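Long-range contacts in sorting nexin-3 (PDB 1OCU), which binds phosphatidylinositol 3-phosphate and keeps late Golgi membrane proteins in place by retrieving them from the prevacuolar compartment: residues D59-C64 against K77-Y82; S83-F88 against N132-S137; P69-R74 against K149-F154. One frame throughout, in Å; residues are numbered along the deposited sequence.

Contact 1: D59-C64 against K77-Y82; sequences DYEIIC and KVRRRY. With PIB (2-(butanoyloxy)-1-{[(hydroxy{[2,3,4,6-tetrahydroxy-5-(phosphonooxy)cyclohexyl]oxy}phosphoryl)oxy]methyl}ethyl butanoate), chain C.
Arg79 grips Asp59 side-on. Its NE and NH2 both reach one carboxylate oxygen, with Arg79 NH2 2.8 Å from Asp59 OD2 in a salt bridge. Both nitrogens reach OD2 from above the carboxylate plane, on the same face of it, and that plane is turned 55° from the guanidinium. Asp59 holds its CG between the backbone N and the carbonyl carbon (chi1 62°), which sets OD2 beside the arginine. A water links Arg79 NH1 to Glu61 OE1. On the same face of the sheet Ile63 and Lys77 lie alongside each other, and Ile63 CD1 presses to 3.3 Å from Lys77 CD.

The other face carries Tyr60, Ile62, Val78 and Arg80. The side chains of Ile62 and Arg80 cross at about a right angle, with Ile62 CD1 3.5 Å from Arg80 CG. Val78 CG2 lies over one face of the Arg80 guanidinium, toward its rim, and Arg80 NH2 is hydrogen-bonded to Ala157 O.

Backbone bonds fix these positions. Tyr60 pairs with Arg80 and Ile62 with Val78, as antiparallel hydrogen-bonded pairs. Arg81 takes the N-cap position, right before helix 82-89. It belongs to the phosphoinositide site, and its NH2 makes a weak bond to O32 of the 3-phosphate.

This is the hairpin of strands 57-66 and 75-81 in the PX domain. Strand 36-46 flanks 57-66 on its other edge, and Tyr60 packs on helix 121-139.

Contact 2: S83-F88 against N132-S137; sequences SDFEFF and NTWMQS. With PIB (2-(butanoyloxy)-1-{[(hydroxy{[2,3,4,6-tetrahydroxy-5-(phosphonooxy)cyclohexyl]oxy}phosphoryl)oxy]methyl}ethyl butanoate), chain C.
Phe88 meets Trp134 through the six-membered part of the indole. Phe88 CD2 lies 3.8 Å from Trp134 CH2, at the edge of the indole and in its plane. Phe88 sets its CG anti to the backbone N (chi1 168°), which carries the ring toward helix 121-139. Trp134 uses the same kind of torsion (chi1 -172°), which brings its six-membered ring to Phe88. Phe85 joins in one turn earlier. Phe85 CD1 is 4.2 Å from Trp134 CZ3, and that indole carbon sits at the edge of the phenyl ring. The two side chains slide past each other in opposite directions.

Met135 adds thinner apolar contacts. Met135 SD approaches Phe85 CE1 at 4.4 Å, while its CE comes near Phe88 CE2. The axes of segments 83-88 and 132-137 come no closer than 12.7 Å, their directions 30° apart, so long side chains bridge the gap. Phe154 helps to fill the space, stacking on Phe88 and meeting Phe85 edge-to-face.

Polar bonds lie away from this apolar layer. Trp134 NE1 donates to Pro107 O, which satisfies the indole nitrogen. On the lipid side, Ser83 holds one phosphate oxygen twice: Ser83 OG is 2.7 Å from O33 of the ligand, and Ser83 N also donates to O33, at 3.1 Å. Ligand O2 donates to Glu86 OE1, 2.7 Å away. The other carboxylate oxygen of Glu86 forms a salt bridge with Lys112, another residue of the phosphoinositide site.

Helix 82-89 thus has two chemically distinct sides. Phe85 and Phe88 pack into the hydrophobic core of the PX domain. Ser83, in its first turn, offers the head group a backbone N-H and a hydroxyl, and Glu86, one turn on, a carboxylate. The helix N-terminus probably adds a favourable field for the phosphate.

Contact 3: P69-R74 against K149-F154; sequences PSFHKR and KVLVRF
The Phe71 ring carries Val152 CG2 over one face. The methyl stands 4.0 Å from the ring centroid and 15° off the normal, a CH-pi contact. Leu151 CD1 comes to the far end of the same ring, 3.5 Å from Phe71 CZ, by an oblique approach. The imidazole of His72 has Ser70 O over one face, shifted toward its rim. His72 CD2 lies 4.1 Å from Val152 CG1, and the two side chains cross at about a right angle.

Val152 is at the centre of the contact. Its CG1 is anti to the backbone N (chi1 174°), and this turns one methyl toward His72 and the other toward Phe71. Ser70 closes the surround, with Ser70 CB 3.7 Å from Val152 CG2. Ser70 O lies equally near both valine methyls. The hydroxyl of Ser70 is engaged by Gln145 O. Replacing Phe71 with an alanine would probably leave Val152 CG2 and Leu151 CD1 without the ring they pack on and open a gap between loop and helix.

Contacts across the two segments are apolar, apart from the serine carbonyl beside the valine methyls. Polar ties come from just outside. His72 N donates to Glu156 OE1, which fastens the loop to the last turn of the same helix. Phe71 also touches Ile155 and Glu156, so the Phe71 side chain has partners from Leu151 to Glu156 along the helix. The phosphoinositide site is well away from this end of the domain.

Segment 69-74 lies in the connection between strands 57-66 and 75-81, and this contact lays that connection on helix 149-156. Leu151 also reaches Met135 and Val138 of helix 121-139, as well as Phe88 of helix 82-89.

In the fold
All three contacts belong to one PX domain. Contact 1 closes first along the chain, inside the hairpin of strands 57-66 and 75-81. Contact 2 follows, and its first helix continues directly from the second strand. Contact 3 starts in the hairpin loop and ends in helix 149-156, so it spans contact 2. Contacts 1 and 2 have centres about 10 Å apart and touch where Phe85 meets Ile62 and Arg80; these two alone reach the lipid. The centre of contact 3 is about 15 Å from each of the others. Phe154 packs against residues of both, joining the sheet to the helices in the core of the domain.

Contact 1: D59-C64 against K77-Y82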
loop_
_atom_site.group_PDB
_atom_site.type_symbol
_atom_site.label_atom_id
_atom_site.label_comp_id
_atom_site.label_asym_id
_atom_site.label_seq_id
_atom_site.Cartn_x
_atom_site.Cartn_y
_atom_site.Cartn_z
ATOM N N ASP A 59 4.777 4.969 -9.711
ATOM C CA ASP A 59 3.743 4.436 -8.840
ATOM C C ASP A 59 3.805 2.926 -8.932
ATOM O O ASP A 59 4.419 2.379 -9.847
ATOM C CB ASP A 59 2.345 4.993 -9.177
ATOM C CG ASP A 59 1.866 4.635 -10.559
ATOM O OD1 ASP A 59 0.844 5.218 -10.971
ATOM O OD2 ASP A 59 2.475 3.781 -11.237
ATOM N N TYR A 60 3.192 2.250 -7.971
ATOM C CA TYR A 60 3.230 0.797 -7.938
ATOM C C TYR A 60 1.831 0.227 -7.844
ATOM O O TYR A 60 0.909 0.886 -7.347
ATOM C CB TYR A 60 4.052 0.332 -6.729
ATOM C CG TYR A 60 5.401 0.999 -6.624
ATOM C CD1 TYR A 60 5.506 2.349 -6.302
ATOM C CD2 TYR A 60 6.567 0.296 -6.916
ATOM C CE1 TYR A 60 6.740 2.993 -6.285
ATOM C CE2 TYR A 60 7.810 0.924 -6.904
ATOM C CZ TYR A 60 7.891 2.276 -6.592
ATOM O OH TYR A 60 9.112 2.913 -6.623
ATOM N N GLU A 61 1.665 -0.997 -8.324
ATOM C CA GLU A 61 0.357 -1.617 -8.247
ATOM C C GLU A 61 0.245 -2.498 -7.018
ATOM O O GLU A 61 1.134 -3.309 -6.735
ATOM C CB GLU A 61 0.067 -2.473 -9.477
ATOM C CG GLU A 61 -1.284 -3.154 -9.386
ATOM C CD GLU A 61 -1.528 -4.139 -10.498
ATOM O OE1 GLU A 61 -1.612 -3.703 -11.669
ATOM O OE2 GLU A 61 -1.634 -5.351 -10.195
ATOM N N ILE A 62 -0.844 -2.312 -6.281
ATOM C CA ILE A 62 -1.123 -3.126 -5.108
ATOM C C ILE A 62 -2.273 -4.039 -5.542
ATOM O O ILE A 62 -3.331 -3.559 -5.959
ATOM C CB ILE A 62 -1.593 -2.279 -3.884
ATOM C CG1 ILE A 62 -0.515 -1.276 -3.468
ATOM C CG2 ILE A 62 -1.880 -3.192 -2.685
ATOM C CD1 ILE A 62 -0.268 -0.192 -4.482
ATOM N N ILE A 63 -2.053 -5.349 -5.493
ATOM C CA ILE A 63 -3.107 -6.288 -5.850
ATOM C C ILE A 63 -3.404 -7.094 -4.592
ATOM O O ILE A 63 -2.495 -7.563 -3.905
ATOM C CB ILE A 63 -2.703 -7.212 -7.022
ATOM C CG1 ILE A 63 -3.901 -8.082 -7.407
ATOM C CG2 ILE A 63 -1.517 -8.075 -6.640
ATOM C CD1 ILE A 63 -3.853 -8.616 -8.811
ATOM N N CYS A 64 -4.686 -7.238 -4.283
ATOM C CA CYS A 64 -5.094 -7.925 -3.071
ATOM C C CYS A 64 -6.318 -8.819 -3.259
ATOM O O CYS A 64 -7.278 -8.453 -3.946
ATOM C CB CYS A 64 -5.373 -6.864 -2.001
ATOM S SG CYS A 64 -5.990 -7.442 -0.407
ATOM N N LYS A 77 -7.308 -4.050 -7.271
ATOM C CA LYS A 77 -6.053 -3.685 -7.918
ATOM C C LYS A 77 -5.988 -2.169 -8.030
ATOM O O LYS A 77 -6.778 -1.558 -8.733
ATOM C CB LYS A 77 -5.948 -4.305 -9.313
ATOM C CG LYS A 77 -5.658 -5.795 -9.308
ATOM C CD LYS A 77 -5.300 -6.297 -10.704
ATOM C CE LYS A 77 -6.506 -6.350 -11.629
ATOM N NZ LYS A 77 -7.511 -7.374 -11.199
ATOM N N VAL A 78 -5.051 -1.565 -7.315
ATOM C CA VAL A 78 -4.902 -0.123 -7.349
ATOM C C VAL A 78 -3.432 0.224 -7.527
ATOM O O VAL A 78 -2.560 -0.633 -7.403
ATOM C CB VAL A 78 -5.436 0.521 -6.052
ATOM C CG1 VAL A 78 -6.884 0.081 -5.815
ATOM C CG2 VAL A 78 -4.570 0.128 -4.868
ATOM N N ARG A 79 -3.163 1.482 -7.842
ATOM C CA ARG A 79 -1.799 1.930 -8.033
ATOM C C ARG A 79 -1.542 3.027 -7.017
ATOM O O ARG A 79 -2.416 3.856 -6.749
ATOM C CB ARG A 79 -1.590 2.429 -9.474
ATOM C CG ARG A 79 -1.770 1.331 -10.555
ATOM C CD ARG A 79 -1.146 1.740 -11.900
ATOM N NE ARG A 79 0.305 1.845 -11.778
ATOM C CZ ARG A 79 1.147 0.819 -11.883
ATOM N NH1 ARG A 79 0.690 -0.399 -12.139
ATOM N NH2 ARG A 79 2.449 1.007 -11.674
ATOM N N ARG A 80 -0.350 3.017 -6.434
ATOM C CA ARG A 80 -0.005 3.995 -5.423
ATOM C C ARG A 80 1.426 4.506 -5.550
ATOM O O ARG A 80 2.338 3.771 -5.934
ATOM C CB ARG A 80 -0.198 3.384 -4.026
ATOM C CG ARG A 80 -1.632 2.957 -3.688
ATOM C CD ARG A 80 -2.494 4.153 -3.347
ATOM N NE ARG A 80 -3.793 3.779 -2.797
ATOM C CZ ARG A 80 -4.903 3.584 -3.505
ATOM N NH1 ARG A 80 -4.895 3.726 -4.820
ATOM N NH2 ARG A 80 -6.031 3.251 -2.886
ATOM N N ARG A 81 1.593 5.780 -5.208
ATOM C CA ARG A 81 2.874 6.471 -5.210
ATOM C C ARG A 81 3.504 6.256 -3.844
ATOM O O ARG A 81 2.796 6.014 -2.866
ATOM C CB ARG A 81 2.667 7.973 -5.332
ATOM C CG ARG A 81 2.556 8.567 -6.686
ATOM C CD ARG A 81 3.168 9.953 -6.559
ATOM N NE ARG A 81 2.674 10.888 -7.547
ATOM C CZ ARG A 81 3.197 12.087 -7.751
ATOM N NH1 ARG A 81 2.670 12.868 -8.674
ATOM N NH2 ARG A 81 4.247 12.489 -7.045
ATOM N N TYR A 82 4.821 6.420 -3.759
ATOM C CA TYR A 82 5.504 6.254 -2.489
ATOM C C TYR A 82 4.962 7.250 -1.469
ATOM O O TYR A 82 4.760 6.910 -0.312
ATOM C CB TYR A 82 7.018 6.441 -2.655
ATOM C CG TYR A 82 7.781 6.307 -1.359
ATOM C CD1 TYR A 82 8.015 7.412 -0.543
ATOM C CD2 TYR A 82 8.233 5.062 -0.923
ATOM C CE1 TYR A 82 8.684 7.279 0.680
ATOM C CE2 TYR A 82 8.898 4.921 0.295
ATOM C CZ TYR A 82 9.118 6.027 1.090
ATOM O OH TYR A 82 9.753 5.872 2.306
HETATM C C1 PIB C . 10.199 12.426 -1.633
HETATM C C2 PIB C . 8.787 11.860 -1.937
HETATM C C3 PIB C . 8.834 11.083 -3.259
HETATM C C4 PIB C . 9.922 9.919 -3.203
HETATM C C5 PIB C . 11.330 10.548 -2.952
HETATM C C6 PIB C . 11.278 11.297 -1.565
HETATM O O1 PIB C . 10.120 13.135 -0.393
HETATM O O2 PIB C . 8.400 10.996 -0.881
HETATM O O3 PIB C . 7.492 10.619 -3.451
HETATM O O4 PIB C . 9.961 9.227 -4.452
HETATM O O5 PIB C . 12.309 9.525 -2.892
HETATM O O6 PIB C . 12.548 11.879 -1.293
HETATM P P1 PIB C . 10.084 14.715 -0.262
HETATM O O11 PIB C . 9.460 15.052 1.161
HETATM O O12 PIB C . 9.227 15.354 -1.414
HETATM O O13 PIB C . 11.623 15.241 -0.342
HETATM P P3 PIB C . 6.802 10.399 -4.872
HETATM O O31 PIB C . 7.551 9.246 -5.634
HETATM O O32 PIB C . 6.912 11.758 -5.675
HETATM O O33 PIB C . 5.322 9.937 -4.599
HETATM C C7 PIB C . 12.314 15.403 -1.577
HETATM C C8 PIB C . 13.390 16.450 -1.312
HETATM O O HOH W 1 -2.167 -1.478 -12.651
#

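Contact 2: S83-F88 against N132-S137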
loop_
_atom_site.group_PDB
_atom_site.type_symbol
_atom_site.label_atom_id
_atom_site.label_comp_id
_atom_site.label_asym_id
_atom_site.label_seq_id
_atom_site.Cartn_x
_atom_site.Cartn_y
_atom_site.Cartn_z
ATOM N N SER A 83 4.730 8.486 -1.894
ATOM C CA SER A 83 4.194 9.491 -0.974
ATOM C C SER A 83 2.776 9.101 -0.559
ATOM O O SER A 83 2.301 9.538 0.480
ATOM C CB SER A 83 4.189 10.885 -1.616
ATOM O OG SER A 83 3.461 10.866 -2.829
ATOM N N ASP A 84 2.090 8.305 -1.379
ATOM C CA ASP A 84 0.755 7.847 -0.999
ATOM C C ASP A 84 0.962 6.942 0.225
ATOM O O ASP A 84 0.257 7.074 1.225
ATOM C CB ASP A 84 0.084 7.040 -2.118
ATOM C CG ASP A 84 -0.465 7.909 -3.236
ATOM O OD1 ASP A 84 -0.757 9.102 -3.000
ATOM O OD2 ASP A 84 -0.629 7.382 -4.359
ATOM N N PHE A 85 1.936 6.033 0.140
ATOM C CA PHE A 85 2.258 5.132 1.255
ATOM C C PHE A 85 2.627 5.958 2.487
ATOM O O PHE A 85 2.212 5.638 3.601
ATOM C CB PHE A 85 3.435 4.220 0.905
ATOM C CG PHE A 85 3.105 3.126 -0.076
ATOM C CD1 PHE A 85 2.736 1.862 0.371
ATOM C CD2 PHE A 85 3.173 3.358 -1.447
ATOM C CE1 PHE A 85 2.443 0.842 -0.529
ATOM C CE2 PHE A 85 2.881 2.349 -2.354
ATOM C CZ PHE A 85 2.514 1.084 -1.893
ATOM N N GLU A 86 3.413 7.016 2.288
ATOM C CA GLU A 86 3.809 7.881 3.398
ATOM C C GLU A 86 2.578 8.517 4.051
ATOM O O GLU A 86 2.471 8.586 5.284
ATOM C CB GLU A 86 4.727 9.001 2.915
ATOM C CG GLU A 86 6.140 8.592 2.573
ATOM C CD GLU A 86 7.001 9.797 2.187
ATOM O OE1 GLU A 86 6.699 10.435 1.153
ATOM O OE2 GLU A 86 7.969 10.115 2.921
ATOM N N PHE A 87 1.663 8.997 3.216
ATOM C CA PHE A 87 0.452 9.623 3.718
ATOM C C PHE A 87 -0.391 8.566 4.428
ATOM O O PHE A 87 -0.908 8.804 5.516
ATOM C CB PHE A 87 -0.335 10.264 2.570
ATOM C CG PHE A 87 -1.638 10.869 3.002
ATOM C CD1 PHE A 87 -1.676 11.805 4.027
ATOM C CD2 PHE A 87 -2.829 10.493 2.394
ATOM C CE1 PHE A 87 -2.883 12.356 4.441
ATOM C CE2 PHE A 87 -4.045 11.043 2.803
ATOM C CZ PHE A 87 -4.070 11.971 3.825
ATOM N N PHE A 88 -0.509 7.399 3.806
ATOM C CA PHE A 88 -1.255 6.289 4.380
ATOM C C PHE A 88 -0.721 5.894 5.764
ATOM O O PHE A 88 -1.501 5.575 6.660
ATOM C CB PHE A 88 -1.204 5.084 3.432
ATOM C CG PHE A 88 -1.702 3.806 4.043
ATOM C CD1 PHE A 88 -2.976 3.733 4.601
ATOM C CD2 PHE A 88 -0.898 2.674 4.062
ATOM C CE1 PHE A 88 -3.442 2.551 5.170
ATOM C CE2 PHE A 88 -1.349 1.483 4.628
ATOM C CZ PHE A 88 -2.623 1.420 5.183
ATOM N N ASN A 132 6.508 -4.017 -0.872
ATOM C CA ASN A 132 5.829 -5.305 -0.863
ATOM C C ASN A 132 5.852 -5.892 0.550
ATOM O O ASN A 132 4.809 -6.252 1.105
ATOM C CB ASN A 132 6.508 -6.273 -1.837
ATOM C CG ASN A 132 5.743 -7.585 -1.997
ATOM O OD1 ASN A 132 4.588 -7.595 -2.426
ATOM N ND2 ASN A 132 6.388 -8.697 -1.654
ATOM N N THR A 133 7.044 -5.972 1.127
ATOM C CA THR A 133 7.238 -6.513 2.468
ATOM C C THR A 133 6.471 -5.711 3.504
ATOM O O THR A 133 5.807 -6.266 4.378
ATOM C CB THR A 133 8.746 -6.508 2.850
ATOM O OG1 THR A 133 9.455 -7.396 1.977
ATOM C CG2 THR A 133 8.951 -6.955 4.303
ATOM N N TRP A 134 6.575 -4.393 3.404
ATOM C CA TRP A 134 5.893 -3.505 4.333
ATOM C C TRP A 134 4.373 -3.705 4.283
ATOM O O TRP A 134 3.724 -3.816 5.318
ATOM C CB TRP A 134 6.233 -2.051 3.994
ATOM C CG TRP A 134 5.750 -1.060 5.000
ATOM C CD1 TRP A 134 6.384 -0.679 6.137
ATOM C CD2 TRP A 134 4.515 -0.336 4.962
ATOM N NE1 TRP A 134 5.622 0.246 6.819
ATOM C CE2 TRP A 134 4.467 0.471 6.117
ATOM C CE3 TRP A 134 3.442 -0.293 4.058
ATOM C CZ2 TRP A 134 3.388 1.318 6.401
ATOM C CZ3 TRP A 134 2.367 0.551 4.337
ATOM C CH2 TRP A 134 2.351 1.346 5.502
ATOM N N MET A 135 3.820 -3.760 3.075
ATOM C CA MET A 135 2.384 -3.912 2.874
ATOM C C MET A 135 1.848 -5.250 3.391
ATOM O O MET A 135 0.790 -5.292 4.028
ATOM C CB MET A 135 2.054 -3.747 1.385
ATOM C CG MET A 135 0.585 -3.477 1.052
ATOM S SD MET A 135 -0.034 -1.917 1.759
ATOM C CE MET A 135 -1.244 -2.545 2.958
ATOM N N GLN A 136 2.567 -6.338 3.125
ATOM C CA GLN A 136 2.126 -7.653 3.591
ATOM C C GLN A 136 2.127 -7.719 5.116
ATOM O O GLN A 136 1.270 -8.364 5.722
ATOM C CB GLN A 136 3.015 -8.760 3.015
ATOM C CG GLN A 136 2.956 -8.820 1.495
ATOM C CD GLN A 136 3.839 -9.896 0.898
ATOM O OE1 GLN A 136 4.897 -10.217 1.440
ATOM N NE2 GLN A 136 3.426 -10.435 -0.244
ATOM N N SER A 137 3.081 -7.035 5.737
ATOM C CA SER A 137 3.167 -7.019 7.187
ATOM C C SER A 137 2.027 -6.215 7.800
ATOM O O SER A 137 1.384 -6.650 8.756
ATOM C CB SER A 137 4.508 -6.436 7.625
ATOM O OG SER A 137 4.442 -5.998 8.971
HETATM C C1 PIB C . 10.199 12.426 -1.633
HETATM C C2 PIB C . 8.787 11.860 -1.937
HETATM C C3 PIB C . 8.834 11.083 -3.259
HETATM C C4 PIB C . 9.922 9.919 -3.203
HETATM C C5 PIB C . 11.330 10.548 -2.952
HETATM C C6 PIB C . 11.278 11.297 -1.565
HETATM O O1 PIB C . 10.120 13.135 -0.393
HETATM O O2 PIB C . 8.400 10.996 -0.881
HETATM O O3 PIB C . 7.492 10.619 -3.451
HETATM O O4 PIB C . 9.961 9.227 -4.452
HETATM O O5 PIB C . 12.309 9.525 -2.892
HETATM O O6 PIB C . 12.548 11.879 -1.293
HETATM P P1 PIB C . 10.084 14.715 -0.262
HETATM O O11 PIB C . 9.460 15.052 1.161
HETATM O O12 PIB C . 9.227 15.354 -1.414
HETATM O O13 PIB C . 11.623 15.241 -0.342
HETATM P P3 PIB C . 6.802 10.399 -4.872
HETATM O O31 PIB C . 7.551 9.246 -5.634
HETATM O O32 PIB C . 6.912 11.758 -5.675
HETATM O O33 PIB C . 5.322 9.937 -4.599
HETATM C C7 PIB C . 12.314 15.403 -1.577
HETATM C C8 PIB C . 13.390 16.450 -1.312
#

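Contact 3: P69-R74 against K149-F154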
loop_
_atom_site.group_PDB
_atom_site.type_symbol
_atom_site.label_atom_id
_atom_site.label_comp_id
_atom_site.label_asym_id
_atom_site.label_seq_id
_atom_site.Cartn_x
_atom_site.Cartn_y
_atom_site.Cartn_z
ATOM N N PRO A 69 -14.515 -9.685 6.306
ATOM C CA PRO A 69 -15.713 -8.841 6.387
ATOM C C PRO A 69 -15.504 -7.334 6.243
ATOM O O PRO A 69 -16.451 -6.612 5.945
ATOM C CB PRO A 69 -16.324 -9.227 7.742
ATOM C CG PRO A 69 -15.128 -9.648 8.548
ATOM C CD PRO A 69 -14.325 -10.459 7.543
ATOM N N SER A 70 -14.276 -6.863 6.450
ATOM C CA SER A 70 -13.950 -5.435 6.333
ATOM C C SER A 70 -13.918 -4.947 4.887
ATOM O O SER A 70 -14.172 -3.774 4.608
ATOM C CB SER A 70 -12.577 -5.149 6.938
ATOM O OG SER A 70 -12.650 -4.935 8.327
ATOM N N PHE A 71 -13.580 -5.856 3.982
ATOM C CA PHE A 71 -13.466 -5.551 2.562
ATOM C C PHE A 71 -14.780 -5.676 1.789
ATOM O O PHE A 71 -15.674 -6.429 2.176
ATOM C CB PHE A 71 -12.376 -6.433 1.956
ATOM C CG PHE A 71 -11.000 -6.119 2.478
ATOM C CD1 PHE A 71 -10.660 -6.401 3.795
ATOM C CD2 PHE A 71 -10.060 -5.481 1.666
ATOM C CE1 PHE A 71 -9.411 -6.052 4.307
ATOM C CE2 PHE A 71 -8.805 -5.127 2.167
ATOM C CZ PHE A 71 -8.481 -5.414 3.497
ATOM N N HIS A 72 -14.878 -4.934 0.689
ATOM C CA HIS A 72 -16.086 -4.887 -0.121
ATOM C C HIS A 72 -16.067 -5.678 -1.425
ATOM O O HIS A 72 -17.073 -5.729 -2.134
ATOM C CB HIS A 72 -16.422 -3.421 -0.384
ATOM C CG HIS A 72 -16.379 -2.577 0.853
ATOM N ND1 HIS A 72 -17.293 -2.709 1.879
ATOM C CD2 HIS A 72 -15.500 -1.626 1.253
ATOM C CE1 HIS A 72 -16.980 -1.876 2.855
ATOM N NE2 HIS A 72 -15.895 -1.208 2.501
ATOM N N LYS A 73 -14.926 -6.280 -1.744
ATOM C CA LYS A 73 -14.786 -7.104 -2.938
ATOM C C LYS A 73 -13.647 -8.094 -2.726
ATOM O O LYS A 73 -12.813 -7.910 -1.842
ATOM C CB LYS A 73 -14.549 -6.246 -4.182
ATOM C CG LYS A 73 -13.489 -5.167 -4.032
ATOM C CD LYS A 73 -13.382 -4.335 -5.305
ATOM C CE LYS A 73 -12.424 -3.160 -5.112
ATOM N NZ LYS A 73 -12.188 -2.401 -6.378
ATOM N N ARG A 74 -13.625 -9.158 -3.515
ATOM C CA ARG A 74 -12.595 -10.177 -3.371
ATOM C C ARG A 74 -11.232 -9.727 -3.894
ATOM O O ARG A 74 -10.213 -9.888 -3.219
ATOM C CB ARG A 74 -13.022 -11.461 -4.101
ATOM C CG ARG A 74 -12.073 -12.653 -3.908
ATOM C CD ARG A 74 -12.422 -13.785 -4.864
ATOM N NE ARG A 74 -11.595 -14.978 -4.688
ATOM C CZ ARG A 74 -11.664 -15.799 -3.641
ATOM N NH1 ARG A 74 -12.524 -15.562 -2.653
ATOM N NH2 ARG A 74 -10.880 -16.870 -3.589
ATOM N N LYS A 149 -10.322 1.002 9.123
ATOM C CA LYS A 149 -11.065 1.497 7.976
ATOM C C LYS A 149 -10.041 2.021 6.965
ATOM O O LYS A 149 -10.164 1.785 5.763
ATOM C CB LYS A 149 -11.986 2.653 8.379
ATOM C CG LYS A 149 -13.045 2.321 9.418
ATOM C CD LYS A 149 -14.124 1.418 8.858
ATOM C CE LYS A 149 -15.160 1.077 9.927
ATOM N NZ LYS A 149 -16.196 0.135 9.417
ATOM N N VAL A 150 -9.028 2.730 7.461
ATOM C CA VAL A 150 -8.003 3.293 6.591
ATOM C C VAL A 150 -7.299 2.240 5.726
ATOM O O VAL A 150 -7.022 2.494 4.556
ATOM C CB VAL A 150 -6.940 4.086 7.413
ATOM C CG1 VAL A 150 -5.948 4.763 6.479
ATOM C CG2 VAL A 150 -7.627 5.136 8.262
ATOM N N LEU A 151 -7.031 1.065 6.291
ATOM C CA LEU A 151 -6.353 -0.009 5.565
ATOM C C LEU A 151 -7.172 -0.482 4.368
ATOM O O LEU A 151 -6.630 -0.710 3.279
ATOM C CB LEU A 151 -6.078 -1.186 6.520
ATOM C CG LEU A 151 -5.354 -2.482 6.105
ATOM C CD1 LEU A 151 -6.214 -3.268 5.174
ATOM C CD2 LEU A 151 -4.017 -2.180 5.453
ATOM N N VAL A 152 -8.480 -0.627 4.568
ATOM C CA VAL A 152 -9.361 -1.074 3.500
ATOM C C VAL A 152 -9.387 -0.033 2.385
ATOM O O VAL A 152 -9.267 -0.361 1.205
ATOM C CB VAL A 152 -10.798 -1.310 4.031
ATOM C CG1 VAL A 152 -11.734 -1.639 2.880
ATOM C CG2 VAL A 152 -10.794 -2.449 5.053
ATOM N N ARG A 153 -9.537 1.227 2.767
ATOM C CA ARG A 153 -9.569 2.311 1.805
ATOM C C ARG A 153 -8.284 2.364 0.958
ATOM O O ARG A 153 -8.343 2.528 -0.264
ATOM C CB ARG A 153 -9.775 3.640 2.536
ATOM C CG ARG A 153 -9.835 4.836 1.622
ATOM C CD ARG A 153 -10.375 6.069 2.337
ATOM N NE ARG A 153 -10.509 7.188 1.405
ATOM C CZ ARG A 153 -9.545 8.062 1.125
ATOM N NH1 ARG A 153 -9.766 9.036 0.252
ATOM N NH2 ARG A 153 -8.371 7.984 1.735
ATOM N N PHE A 154 -7.127 2.219 1.602
ATOM C CA PHE A 154 -5.861 2.264 0.877
ATOM C C PHE A 154 -5.788 1.166 -0.172
ATOM O O PHE A 154 -5.271 1.381 -1.268
ATOM C CB PHE A 154 -4.682 2.117 1.839
ATOM C CG PHE A 154 -3.341 2.395 1.208
ATOM C CD1 PHE A 154 -3.012 3.677 0.778
ATOM C CD2 PHE A 154 -2.411 1.369 1.032
ATOM C CE1 PHE A 154 -1.776 3.942 0.182
ATOM C CE2 PHE A 154 -1.175 1.622 0.438
ATOM C CZ PHE A 154 -0.854 2.915 0.010
#